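Local coordinates for helix-turn-helix domain-containing protein (Shewanella amazonensis SB2B, PDB 3KE2) that is of unknown function but carries a winged helix-turn-helix domain and so probably binds nucleic acid, at residues I60-E65 and Y78-W83. Residues are numbered along the deposited sequence; the frame is centred on the assembly and turned at random. Where two conformers were deposited one is given.
Sequences IGIEVE and YRIRTW
Glu-65 and Arg-79 pair through both backbone N-H and C=O groups. The bond from Glu-65 N to Arg-79 O is 2.8 Å long and nearly straight (175°). Further along, Arg-81 and Thr-82 both face Glu-63, a classic beta bulge. Glu-63 O accepts from Arg-81 N (2.6 Å) and Thr-82 N (3.3 Å).

The tighter apolar side is formed by Ile-62, Val-64, Tyr-78, Ile-80 and Trp-83. Ile-62 CD1 lies 4.0 Å from Trp-83 CE3, and Val-64 CG2 is 3.8 Å from Tyr-78 CD1.

The other side is looser, charged and largely solvent-exposed. In one of its two conformers Arg-81 has CG anti to the backbone N (chi1 175°) and runs extended between the two glutamates. Arg-81 NH1 then forms a salt bridge with Glu-65 OE2 (3.6 Å). The Glu-63 carboxylate and this guanidinium lie nearly coplanar, in a long salt bridge, and a water bridges Glu-63 OE1 and Arg-81 NE. Glu-65 OE1 bonds weakly to Arg-79 NE (3.4 Å). An alanine in place of Glu-65 would probably leave Arg-79 without its carboxylate partner here and Arg-81 with Glu-63 alone of the two glutamates.

The pair forms the hairpin of strands 63-67 and 77-82, consistent with the wing. Val-64 and Tyr-78 touch Ile-54 of helix 47-55, and Trp-83 rests on helix 14-31.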
loop_
_atom_site.group_PDB
_atom_site.type_symbol
_atom_site.label_atom_id
_atom_site.label_comp_id
_atom_site.label_asym_id
_atom_site.label_seq_id
_atom_site.Cartn_x
_atom_site.Cartn_y
_atom_site.Cartn_z
ATOM N N ILE A 60 -4.022 4.823 -0.973
ATOM C CA ILE A 60 -3.761 3.537 -0.333
ATOM C C ILE A 60 -4.555 3.371 0.962
ATOM O O ILE A 60 -4.247 2.510 1.768
ATOM C CB ILE A 60 -2.229 3.314 -0.115
ATOM C CG1 ILE A 60 -1.607 4.316 0.867
ATOM C CG2 ILE A 60 -1.512 3.360 -1.498
ATOM C CD1 ILE A 60 -0.179 3.912 1.380
ATOM N N GLY A 61 -5.584 4.194 1.152
ATOM C CA GLY A 61 -6.459 4.093 2.341
ATOM C C GLY A 61 -6.024 4.700 3.668
ATOM O O GLY A 61 -6.615 4.401 4.702
ATOM N N ILE A 62 -4.968 5.505 3.652
ATOM C CA ILE A 62 -4.499 6.177 4.864
ATOM C C ILE A 62 -5.155 7.559 4.868
ATOM O O ILE A 62 -4.930 8.370 3.948
ATOM C CB ILE A 62 -2.969 6.306 4.931
ATOM C CG1 ILE A 62 -2.314 4.923 4.897
ATOM C CG2 ILE A 62 -2.556 7.016 6.181
ATOM C CD1 ILE A 62 -0.762 4.923 4.932
ATOM N N GLU A 63 -6.007 7.808 5.861
ATOM C CA GLU A 63 -6.668 9.100 5.988
ATOM C C GLU A 63 -5.833 9.938 6.938
ATOM O O GLU A 63 -5.623 9.548 8.090
ATOM C CB GLU A 63 -8.076 8.933 6.511
ATOM C CG GLU A 63 -8.926 7.999 5.606
ATOM C CD GLU A 63 -10.305 7.660 6.184
ATOM O OE1 GLU A 63 -10.641 8.155 7.307
ATOM O OE2 GLU A 63 -11.041 6.885 5.506
ATOM N N VAL A 64 -5.347 11.068 6.435
ATOM C CA VAL A 64 -4.536 11.982 7.191
ATOM C C VAL A 64 -5.247 13.323 7.315
ATOM O O VAL A 64 -5.885 13.787 6.370
ATOM C CB VAL A 64 -3.143 12.201 6.532
ATOM C CG1 VAL A 64 -3.265 12.603 5.091
ATOM C CG2 VAL A 64 -2.403 13.255 7.245
ATOM N N GLU A 65 -5.134 13.927 8.507
ATOM C CA GLU A 65 -5.707 15.222 8.839
ATOM C C GLU A 65 -4.612 16.166 9.229
ATOM O O GLU A 65 -3.544 15.729 9.655
ATOM C CB GLU A 65 -6.539 15.135 10.091
ATOM C CG GLU A 65 -7.747 14.331 10.050
ATOM C CD GLU A 65 -8.311 14.143 11.438
ATOM O OE1 GLU A 65 -7.528 14.136 12.414
ATOM O OE2 GLU A 65 -9.526 13.984 11.550
ATOM N N TYR A 78 0.325 17.105 11.248
ATOM C CA TYR A 78 -0.428 16.051 10.622
ATOM C C TYR A 78 -0.726 14.927 11.605
ATOM O O TYR A 78 0.049 14.644 12.503
ATOM C CB TYR A 78 0.350 15.480 9.438
ATOM C CG TYR A 78 0.512 16.406 8.242
ATOM C CD1 TYR A 78 -0.483 16.499 7.274
ATOM C CD2 TYR A 78 1.683 17.152 8.046
ATOM C CE1 TYR A 78 -0.325 17.319 6.157
ATOM C CE2 TYR A 78 1.842 18.000 6.915
ATOM C CZ TYR A 78 0.830 18.065 5.982
ATOM O OH TYR A 78 0.948 18.882 4.865
ATOM N N ARG A 79 -1.874 14.302 11.423
ATOM C CA ARG A 79 -2.285 13.166 12.218
ATOM C C ARG A 79 -2.947 12.129 11.326
ATOM O O ARG A 79 -3.696 12.486 10.411
ATOM C CB ARG A 79 -3.263 13.561 13.308
ATOM C CG ARG A 79 -3.800 12.368 14.083
ATOM C CD ARG A 79 -4.411 12.799 15.387
ATOM N NE ARG A 79 -5.493 13.732 15.140
ATOM C CZ ARG A 79 -5.945 14.641 16.013
ATOM N NH1 ARG A 79 -5.396 14.819 17.219
ATOM N NH2 ARG A 79 -6.937 15.422 15.642
ATOM N N ILE A 80 -2.696 10.855 11.610
ATOM C CA ILE A 80 -3.287 9.775 10.864
ATOM C C ILE A 80 -4.645 9.497 11.475
ATOM O O ILE A 80 -4.723 9.092 12.645
ATOM C CB ILE A 80 -2.405 8.515 10.933
ATOM C CG1 ILE A 80 -0.990 8.831 10.414
ATOM C CG2 ILE A 80 -3.023 7.383 10.164
ATOM C CD1 ILE A 80 -0.950 9.396 9.063
ATOM N N ARG A 81 -5.715 9.752 10.706
ATOM C CA ARG A 81 -7.091 9.503 11.174
ATOM C C ARG A 81 -7.303 8.011 11.208
ATOM O O ARG A 81 -7.854 7.478 12.166
ATOM C CB ARG A 81 -8.147 10.165 10.282
ATOM C CG ARG A 81 -9.607 9.821 10.679
ATOM C CD ARG A 81 -10.665 10.492 9.777
ATOM N NE ARG A 81 -12.028 10.080 10.135
ATOM C CZ ARG A 81 -12.823 10.744 10.967
ATOM N NH1 ARG A 81 -12.411 11.869 11.526
ATOM N NH2 ARG A 81 -14.031 10.281 11.234
ATOM N N THR A 82 -6.870 7.323 10.148
ATOM C CA THR A 82 -6.971 5.850 10.099
ATOM C C THR A 82 -5.937 5.301 9.141
ATOM O O THR A 82 -5.642 5.930 8.127
ATOM C CB THR A 82 -8.325 5.330 9.670
ATOM O OG1 THR A 82 -8.347 3.910 9.881
ATOM C CG2 THR A 82 -8.603 5.645 8.199
ATOM N N TRP A 83 -5.359 4.153 9.495
ATOM C CA TRP A 83 -4.390 3.491 8.627
ATOM C C TRP A 83 -5.089 2.651 7.585
ATOM O O TRP A 83 -4.486 2.276 6.581
ATOM C CB TRP A 83 -3.457 2.589 9.416
ATOM C CG TRP A 83 -2.424 3.319 10.145
ATOM C CD1 TRP A 83 -2.527 3.865 11.378
ATOM C CD2 TRP A 83 -1.088 3.573 9.696
ATOM N NE1 TRP A 83 -1.342 4.452 11.726
ATOM C CE2 TRP A 83 -0.443 4.298 10.708
ATOM C CE3 TRP A 83 -0.375 3.256 8.530
ATOM C CZ2 TRP A 83 0.882 4.708 10.608
ATOM C CZ3 TRP A 83 0.957 3.668 8.426
ATOM C CH2 TRP A 83 1.565 4.393 9.461
HETATM O O HOH W 1 -12.748 7.966 8.875
#